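Local coordinates for protein beta-galactosidase (Streptococcus pneumoniae, PDB 4CUA) that hydrolyses terminal beta-galactosides as a multidomain pneumococcal enzyme, the part described here being a carbohydrate-binding module that probably recognises galactose-containing glycans, at residues A[46-54]-A[168-176]; A[71-82]-A[145-156]. One frame throughout, in Å; residues are numbered along the deposited sequence.

Contact 1 of 2, residues A[46-54]-A[168-176]. With CA (calcium ion), chain C; EDO (1,2-ethanediol), chain D; EDO (1,2-ethanediol), chain F.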
# COMPACT_ATOMS: atom_id res chain seq x y z
N ALA A 46 13.31 9.49 -9.31
CA ALA A 46 12.03 8.85 -9.38
C ALA A 46 12.02 7.73 -8.36
O ALA A 46 12.90 6.84 -8.38
CB ALA A 46 11.74 8.31 -10.75
N ASN A 47 11.04 7.77 -7.48
CA ASN A 47 10.89 6.72 -6.46
C ASN A 47 9.40 6.58 -6.12
O ASN A 47 8.81 7.43 -5.47
CB ASN A 47 11.65 7.09 -5.18
CG ASN A 47 11.54 5.99 -4.14
OD1 ASN A 47 10.63 6.01 -3.29
ND2 ASN A 47 12.41 5.03 -4.23
N ARG A 48 8.78 5.57 -6.68
CA ARG A 48 7.34 5.43 -6.56
C ARG A 48 6.87 4.08 -7.01
O ARG A 48 7.52 3.46 -7.87
CB ARG A 48 6.64 6.54 -7.32
CG ARG A 48 7.09 6.68 -8.76
CD ARG A 48 6.33 7.79 -9.44
NE ARG A 48 6.76 8.04 -10.81
CZ ARG A 48 7.72 8.89 -11.16
NH1 ARG A 48 8.45 9.55 -10.28
NH2 ARG A 48 8.01 9.03 -12.47
N TRP A 49 5.75 3.60 -6.43
CA TRP A 49 4.93 2.61 -7.08
C TRP A 49 3.95 3.36 -7.95
O TRP A 49 3.43 4.41 -7.58
CB TRP A 49 4.14 1.81 -6.06
CG TRP A 49 3.05 1.00 -6.70
CD1 TRP A 49 3.16 -0.23 -7.19
CD2 TRP A 49 1.68 1.41 -6.91
NE1 TRP A 49 1.96 -0.65 -7.71
CE2 TRP A 49 1.05 0.35 -7.58
CE3 TRP A 49 0.97 2.56 -6.64
CZ2 TRP A 49 -0.31 0.39 -7.93
CZ3 TRP A 49 -0.39 2.60 -6.98
CH2 TRP A 49 -0.99 1.52 -7.62
N THR A 50 3.69 2.82 -9.15
CA THR A 50 2.53 3.27 -9.93
C THR A 50 1.98 2.06 -10.63
O THR A 50 2.64 1.05 -10.74
CB THR A 50 2.88 4.32 -10.99
OG1 THR A 50 3.40 3.68 -12.15
CG2 THR A 50 3.85 5.39 -10.55
N ASN A 51 0.76 2.24 -11.14
CA ASN A 51 0.17 1.29 -12.11
C ASN A 51 -0.00 2.05 -13.44
O ASN A 51 -0.97 1.76 -14.17
CB ASN A 51 -1.06 0.62 -11.62
CG ASN A 51 -2.20 1.57 -11.34
OD1 ASN A 51 -1.99 2.77 -11.25
ND2 ASN A 51 -3.41 1.01 -11.13
N TRP A 52 0.92 2.92 -13.76
CA TRP A 52 0.89 3.71 -15.00
C TRP A 52 0.82 2.77 -16.20
O TRP A 52 1.60 1.88 -16.34
CB TRP A 52 2.10 4.63 -15.06
CG TRP A 52 2.18 5.42 -16.32
CD1 TRP A 52 1.52 6.59 -16.59
CD2 TRP A 52 2.99 5.13 -17.46
NE1 TRP A 52 1.86 7.01 -17.87
CE2 TRP A 52 2.78 6.16 -18.39
CE3 TRP A 52 3.85 4.10 -17.79
CZ2 TRP A 52 3.39 6.16 -19.67
CZ3 TRP A 52 4.48 4.11 -19.07
CH2 TRP A 52 4.23 5.13 -19.97
N ASN A 53 -0.13 3.05 -17.07
CA ASN A 53 -0.35 2.34 -18.33
C ASN A 53 -0.61 0.85 -18.14
O ASN A 53 -0.33 0.07 -19.06
CB ASN A 53 0.80 2.61 -19.26
CG ASN A 53 0.46 2.27 -20.70
OD1 ASN A 53 -0.67 2.48 -21.11
ND2 ASN A 53 1.41 1.70 -21.44
N ARG A 54 -1.16 0.43 -17.02
CA ARG A 54 -1.49 -0.96 -16.80
C ARG A 54 -2.96 -1.16 -17.17
O ARG A 54 -3.73 -0.19 -17.27
CB ARG A 54 -1.14 -1.43 -15.36
CG ARG A 54 0.33 -1.35 -15.02
CD ARG A 54 1.19 -2.30 -15.84
NE ARG A 54 0.98 -3.67 -15.43
CZ ARG A 54 1.72 -4.70 -15.89
NH1 ARG A 54 2.63 -4.51 -16.85
NH2 ARG A 54 1.56 -5.87 -15.35
N LYS A 168 -5.87 10.53 -15.73
CA LYS A 168 -4.53 10.00 -15.55
C LYS A 168 -4.46 8.60 -16.16
O LYS A 168 -5.48 7.95 -16.36
CB LYS A 168 -4.23 9.93 -14.05
CG LYS A 168 -4.19 11.25 -13.32
CD LYS A 168 -3.13 12.20 -13.81
CE LYS A 168 -3.03 13.45 -12.94
NZ LYS A 168 -1.94 14.31 -13.37
N ARG A 169 -3.23 8.11 -16.33
CA ARG A 169 -2.99 6.78 -16.82
C ARG A 169 -2.61 5.80 -15.64
O ARG A 169 -2.33 4.63 -15.85
CB ARG A 169 -1.91 6.82 -17.90
CG ARG A 169 -2.34 7.57 -19.19
CD ARG A 169 -1.20 7.73 -20.16
NE ARG A 169 -0.93 6.44 -20.85
CZ ARG A 169 0.12 6.24 -21.64
NH1 ARG A 169 0.98 7.20 -21.92
NH2 ARG A 169 0.25 5.04 -22.21
N GLY A 170 -2.61 6.33 -14.40
CA GLY A 170 -2.41 5.48 -13.24
C GLY A 170 -2.41 6.27 -11.96
O GLY A 170 -2.47 7.49 -11.97
N THR A 171 -2.32 5.48 -10.87
CA THR A 171 -2.21 5.97 -9.50
C THR A 171 -0.75 5.86 -9.13
O THR A 171 -0.02 5.03 -9.67
CB THR A 171 -3.08 5.16 -8.57
OG1 THR A 171 -4.44 5.30 -9.05
CG2 THR A 171 -3.03 5.70 -7.14
N SER A 172 -0.33 6.72 -8.22
CA SER A 172 1.07 6.80 -7.86
C SER A 172 1.33 7.13 -6.37
O SER A 172 0.75 8.06 -5.83
CB SER A 172 1.74 7.87 -8.71
OG SER A 172 3.13 8.05 -8.43
N ILE A 173 2.27 6.43 -5.77
CA ILE A 173 2.63 6.55 -4.35
C ILE A 173 4.14 6.48 -4.21
O ILE A 173 4.76 5.51 -4.60
CB ILE A 173 2.01 5.41 -3.55
CG1 ILE A 173 0.49 5.49 -3.53
CG2 ILE A 173 2.54 5.42 -2.09
CD1 ILE A 173 -0.18 4.24 -2.96
N THR A 174 4.72 7.52 -3.57
CA THR A 174 6.19 7.47 -3.30
C THR A 174 6.53 6.68 -2.00
O THR A 174 7.54 6.03 -1.96
CB THR A 174 6.82 8.84 -3.30
OG1 THR A 174 8.23 8.69 -3.05
CG2 THR A 174 6.24 9.80 -2.35
N GLU A 175 5.64 6.74 -1.03
CA GLU A 175 5.88 6.07 0.27
C GLU A 175 4.59 5.95 1.00
O GLU A 175 3.76 6.84 0.92
CB GLU A 175 6.91 6.91 1.08
CG GLU A 175 7.56 6.19 2.26
CD GLU A 175 8.56 5.14 1.93
OE1 GLU A 175 8.86 4.87 0.75
OE2 GLU A 175 9.13 4.52 2.90
N VAL A 176 4.48 4.84 1.76
CA VAL A 176 3.46 4.71 2.78
C VAL A 176 4.16 4.59 4.11
O VAL A 176 5.33 4.20 4.15
CB VAL A 176 2.55 3.51 2.58
CG1 VAL A 176 1.93 3.56 1.17
CG2 VAL A 176 3.28 2.19 2.81
CA CA C . 9.69 5.33 -1.33
C1 EDO D . 4.81 7.93 -14.09
O1 EDO D . 5.82 8.86 -14.43
C2 EDO D . 5.29 6.49 -14.10
O2 EDO D . 6.30 6.35 -13.04
C1 EDO F . 12.18 3.63 -9.62
O1 EDO F . 11.74 2.30 -9.49
C2 EDO F . 11.09 4.48 -10.24
O2 EDO F . 9.97 4.66 -9.33
O HOH W 1 -5.36 2.62 -9.53
O HOH W 2 -2.78 4.41 -20.68
O HOH W 3 -4.39 2.39 -16.67
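Arg169 lies alongside Trp52, and its chain can be followed atom by atom along that ring. CB sits 3.7 Å from Trp52 CD1; CD passes near NE1. A bend at the third torsion (chi3 75°) brings NH1 to 3.5 Å from Trp52 CZ2, obliquely to the indole. CZ2 lies over one face of the guanidinium, but the planes are 55° apart, too steep for a flat stack. At the tip, NH2 gives a weak, bent bond to Asn53 OD1, while NE reaches the same oxygen through a water. The carbonyl of Arg169 accepts from Asn53 N, inside the type II turn 51-54.

Asn51 works differently: its OD1 takes the Thr171 amide proton at 2.8 Å, nearly straight, while its backbone N donates to Thr171 O. One residue thus grips both polar backbone atoms of Thr171, and a water joins Asn51 ND2 to Thr171 OG1. Next comes a short antiparallel pairing in which Trp49 and Ile173 exchange two backbone bonds. The Trp49 ring extends toward Thr171 O, with CZ3 at 3.6 Å, and its CE3 meets Ile173 CD1; NE1 has its polar partner in Asp24.

This pairing ties the edge of a galactose-binding-like beta-sandwich module to its calcium site. Beyond Thr174 the chain turns a corner, and the ion binds Asn47 OD1, Thr174 O and Glu175 OE1, with Asn33, Asp36 and Leu38 completing the shell. Thr174 OG1, set opposite the backbone N across the CA–CB bond (chi1 -179°), donates to Asn47 O at 2.8 Å, bracing two ligand residues against each other. Arg48 CD rests 3.4 Å from Ser172 OG, an oxygen whose main polar partner is His84, while Arg48 NE holds an ethanediol probably taken up from the crystallisation liquor.

Contact 2 of 2, residues A[71-82]-A[145-156]. With EDO (1,2-ethanediol), chain I.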
# COMPACT_ATOMS: atom_id res chain seq x y z
N LEU A 71 6.67 -13.34 9.92
CA LEU A 71 5.33 -12.85 9.86
C LEU A 71 4.75 -12.51 11.23
O LEU A 71 4.94 -13.27 12.18
CB LEU A 71 4.44 -13.87 9.13
CG LEU A 71 2.97 -13.46 8.98
CD1 LEU A 71 2.74 -12.40 7.91
CD2 LEU A 71 2.14 -14.68 8.63
N SER A 72 4.01 -11.43 11.33
CA SER A 72 3.36 -11.01 12.57
C SER A 72 2.09 -10.30 12.31
O SER A 72 1.99 -9.52 11.36
CB SER A 72 4.29 -10.09 13.31
OG SER A 72 3.77 -9.77 14.60
N LYS A 73 1.11 -10.53 13.13
CA LYS A 73 0.03 -9.61 13.21
C LYS A 73 0.48 -8.36 13.91
O LYS A 73 1.37 -8.40 14.77
CB LYS A 73 -1.20 -10.16 13.98
CG LYS A 73 -1.90 -11.28 13.30
CD LYS A 73 -3.20 -11.58 14.05
CE LYS A 73 -3.91 -12.72 13.37
NZ LYS A 73 -5.21 -13.08 14.04
N ARG A 74 -0.13 -7.27 13.55
CA ARG A 74 0.04 -6.00 14.26
C ARG A 74 -1.28 -5.34 14.51
O ARG A 74 -2.25 -5.52 13.77
CB ARG A 74 0.88 -5.03 13.39
CG ARG A 74 2.26 -5.51 13.07
CD ARG A 74 3.32 -4.80 13.85
NE ARG A 74 4.65 -5.24 13.55
CZ ARG A 74 5.59 -5.21 14.52
NH1 ARG A 74 5.21 -4.77 15.72
NH2 ARG A 74 6.79 -5.62 14.30
N SER A 75 -1.31 -4.52 15.56
CA SER A 75 -2.44 -3.67 15.88
C SER A 75 -2.34 -2.32 15.15
O SER A 75 -1.47 -1.51 15.41
CB SER A 75 -2.51 -3.40 17.39
OG SER A 75 -3.58 -2.51 17.63
N VAL A 76 -3.23 -2.10 14.18
CA VAL A 76 -3.13 -1.00 13.25
C VAL A 76 -4.32 -0.08 13.31
O VAL A 76 -5.49 -0.50 13.16
CB VAL A 76 -2.98 -1.52 11.78
CG1 VAL A 76 -2.87 -0.33 10.83
CG2 VAL A 76 -1.85 -2.50 11.67
N ASP A 77 -4.08 1.21 13.42
CA ASP A 77 -5.11 2.19 13.42
C ASP A 77 -4.89 3.44 12.54
O ASP A 77 -5.56 4.43 12.61
CB ASP A 77 -5.49 2.59 14.89
CG ASP A 77 -4.48 3.52 15.54
OD1 ASP A 77 -3.42 3.81 14.93
OD2 ASP A 77 -4.72 3.96 16.70
N ASN A 78 -3.90 3.33 11.63
CA ASN A 78 -3.46 4.45 10.86
C ASN A 78 -2.76 3.93 9.58
O ASN A 78 -2.30 2.82 9.53
CB ASN A 78 -2.44 5.32 11.67
CG ASN A 78 -1.19 4.61 12.00
OD1 ASN A 78 -0.19 4.68 11.25
ND2 ASN A 78 -1.19 3.85 13.08
N LEU A 79 -2.71 4.85 8.64
CA LEU A 79 -1.97 4.72 7.39
C LEU A 79 -1.70 6.06 6.87
O LEU A 79 -2.53 6.92 6.87
CB LEU A 79 -2.86 3.98 6.39
CG LEU A 79 -2.29 3.82 4.96
CD1 LEU A 79 -1.02 2.99 4.89
CD2 LEU A 79 -3.38 3.33 3.98
N SER A 80 -0.47 6.28 6.38
CA SER A 80 -0.14 7.52 5.70
C SER A 80 0.37 7.18 4.30
O SER A 80 1.13 6.25 4.14
CB SER A 80 0.94 8.31 6.44
OG SER A 80 0.57 8.59 7.76
N VAL A 81 -0.05 7.98 3.32
CA VAL A 81 0.29 7.72 1.91
C VAL A 81 0.70 9.00 1.25
O VAL A 81 -0.05 9.96 1.16
CB VAL A 81 -0.90 7.15 1.14
CG1 VAL A 81 -0.50 6.80 -0.30
CG2 VAL A 81 -1.49 5.97 1.83
N GLY A 82 1.90 8.98 0.71
CA GLY A 82 2.43 10.09 -0.07
C GLY A 82 2.12 9.89 -1.54
O GLY A 82 2.83 9.18 -2.22
N MSE A 145 2.33 13.65 2.58
CA MSE A 145 1.82 12.43 3.23
C MSE A 145 0.40 12.68 3.63
O MSE A 145 0.10 13.63 4.38
CB MSE A 145 2.68 12.13 4.44
CG MSE A 145 4.15 11.84 4.17
SE MSE A 145 4.52 10.40 2.89
CE MSE A 145 3.92 8.90 3.96
N ASN A 146 -0.51 11.87 3.10
CA ASN A 146 -1.96 11.98 3.39
C ASN A 146 -2.25 11.01 4.50
O ASN A 146 -1.98 9.83 4.40
CB ASN A 146 -2.78 11.57 2.15
CG ASN A 146 -2.77 12.61 1.04
OD1 ASN A 146 -3.81 13.10 0.65
ND2 ASN A 146 -1.58 12.97 0.52
N HIS A 147 -2.82 11.50 5.61
CA HIS A 147 -2.98 10.69 6.80
C HIS A 147 -4.40 10.18 6.99
O HIS A 147 -5.33 10.94 6.84
CB HIS A 147 -2.60 11.55 8.02
CG HIS A 147 -1.23 12.08 7.95
ND1 HIS A 147 -0.14 11.27 8.07
CD2 HIS A 147 -0.76 13.31 7.71
CE1 HIS A 147 0.97 11.99 7.93
NE2 HIS A 147 0.61 13.23 7.74
N PHE A 148 -4.49 8.90 7.28
CA PHE A 148 -5.72 8.17 7.55
C PHE A 148 -5.66 7.53 8.93
O PHE A 148 -4.61 7.11 9.39
CB PHE A 148 -5.90 7.02 6.52
CG PHE A 148 -5.88 7.48 5.10
CD1 PHE A 148 -7.00 7.96 4.46
CD2 PHE A 148 -4.69 7.41 4.37
CE1 PHE A 148 -6.96 8.37 3.13
CE2 PHE A 148 -4.66 7.81 3.04
CZ PHE A 148 -5.79 8.28 2.40
N SER A 149 -6.81 7.53 9.63
CA SER A 149 -6.93 6.84 10.89
C SER A 149 -8.30 6.15 10.93
O SER A 149 -9.21 6.56 10.22
CB SER A 149 -6.71 7.77 12.08
OG SER A 149 -7.70 8.77 12.16
N PHE A 150 -8.34 5.08 11.68
CA PHE A 150 -9.49 4.19 11.71
C PHE A 150 -9.44 3.36 12.97
O PHE A 150 -8.48 3.34 13.75
CB PHE A 150 -9.55 3.33 10.41
CG PHE A 150 -8.24 2.74 10.01
CD1 PHE A 150 -7.78 1.60 10.59
CD2 PHE A 150 -7.46 3.39 9.02
CE1 PHE A 150 -6.54 1.05 10.24
CE2 PHE A 150 -6.22 2.86 8.70
CZ PHE A 150 -5.76 1.72 9.30
N ASP A 151 -10.56 2.67 13.24
CA ASP A 151 -10.58 1.83 14.40
C ASP A 151 -9.47 0.78 14.39
O ASP A 151 -9.22 0.12 13.39
CB ASP A 151 -11.94 1.11 14.51
CG ASP A 151 -13.10 2.05 14.77
OD1 ASP A 151 -12.96 3.14 15.40
OD2 ASP A 151 -14.21 1.70 14.28
N LYS A 152 -8.79 0.58 15.49
CA LYS A 152 -7.78 -0.39 15.61
C LYS A 152 -8.22 -1.81 15.24
O LYS A 152 -9.32 -2.25 15.67
CB LYS A 152 -7.29 -0.33 17.04
CG LYS A 152 -6.24 -1.28 17.44
CD LYS A 152 -5.92 -0.91 18.91
CE LYS A 152 -7.16 -0.89 19.84
NZ LYS A 152 -6.93 -0.47 21.29
N VAL A 153 -7.43 -2.49 14.41
CA VAL A 153 -7.57 -3.90 14.04
C VAL A 153 -6.26 -4.65 14.24
O VAL A 153 -5.16 -4.08 14.06
CB VAL A 153 -8.04 -4.06 12.56
CG1 VAL A 153 -9.42 -3.54 12.36
CG2 VAL A 153 -7.12 -3.37 11.58
N GLU A 154 -6.35 -5.92 14.58
CA GLU A 154 -5.21 -6.81 14.67
C GLU A 154 -5.17 -7.67 13.41
O GLU A 154 -6.03 -8.52 13.14
CB GLU A 154 -5.32 -7.69 15.90
CG GLU A 154 -4.07 -8.46 16.21
CD GLU A 154 -4.13 -9.16 17.56
OE1 GLU A 154 -5.14 -8.96 18.29
OE2 GLU A 154 -3.18 -9.90 17.88
N THR A 155 -4.15 -7.45 12.60
CA THR A 155 -4.17 -8.00 11.24
C THR A 155 -2.74 -8.27 10.76
O THR A 155 -1.77 -7.60 11.17
CB THR A 155 -4.89 -7.05 10.29
OG1 THR A 155 -5.03 -7.69 9.01
CG2 THR A 155 -4.13 -5.77 10.13
N TYR A 156 -2.64 -9.24 9.83
CA TYR A 156 -1.37 -9.49 9.11
C TYR A 156 -1.10 -8.44 8.03
O TYR A 156 0.06 -8.30 7.63
CB TYR A 156 -1.38 -10.86 8.45
CG TYR A 156 -1.27 -11.98 9.42
CD1 TYR A 156 -0.08 -12.24 10.07
CD2 TYR A 156 -2.31 -12.91 9.58
CE1 TYR A 156 0.07 -13.31 10.93
CE2 TYR A 156 -2.14 -13.98 10.44
CZ TYR A 156 -0.97 -14.15 11.13
OH TYR A 156 -0.84 -15.28 11.96
C1 EDO I . 1.15 -4.50 17.98
O1 EDO I . 0.48 -5.61 17.44
C2 EDO I . 2.61 -4.50 17.66
O2 EDO I . 2.83 -3.33 16.88
O HOH W 4 -6.86 -11.04 14.40
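The Phe150 ring lies over the backbone of Asp77 and Asn78, with CZ 3.4 Å from Asn78 N and the Asp77 carbonyl carbon over the same ring. A chi1 of 45°, which sets CG between the backbone N and carbonyl carbon, folds the ring back toward the opposing strand; CZ also meets Val76 CG1 at 3.9 Å. Phe148 instead presents its edge: CE2 touches Val81 CG2, and CD2 comes 3.3 Å from Leu79 O. At the other end, Lys73 CG stands 3.6 Å from the centroid of the Tyr156 ring, only 9° off the normal, a clear CH-pi contact. Leu71 crosses the Tyr156 side chain at about a right angle, its CD2 near CE1.

Paired backbone bonds set the register that brings Phe148 and Phe150 to their partners. Arg74 with Thr155 and Val76 with Val153 set one register; Leu79 with Phe148 and Val81 with Asn146 set another, shifted by two residues. Across the shift, Phe150 N reaches Asp77 O from well above the carbonyl plane. Asn78 ND2 binds Asp77 OD1 almost straight and also bonds to Phe179 O.

Further out, Ile97 of strand 94-100 backs both Leu79 and Phe148, Tyr95 meets the Phe148 ring at a steep angle, and Tyr99 packs on Val153 and Thr155. Two long antiparallel neighbours, their directions 159° apart, interrupted by a beta bulge and turning apolar side chains inward, form part of the antiparallel beta-sandwich of a galactose-binding-like domain.

In the fold
Contact 1 and contact 2 meet in one sheet, because strand 172-177 also pairs with strand 70-83: Thr174 N probably donates to Gly82 O, and Gly82 N to Glu175 O, while Ile173 packs on Val81. Their centres nevertheless lie about 21 Å apart, on opposite sides of the chain's centre. Contact 1 is mostly buried; its short strand pairing gives way to turns, side-chain-to-backbone bonds and a metal site, with an end at the surface, where Arg169 is exposed and Trp52 partly so. Contact 2 is partly buried and much more extensive, 1140 against 632 Å². There, backbone bonding, interrupted by one bulge, carries a mainly apolar inner face, whereas Lys73, Lys152 and Glu154 lie exposed.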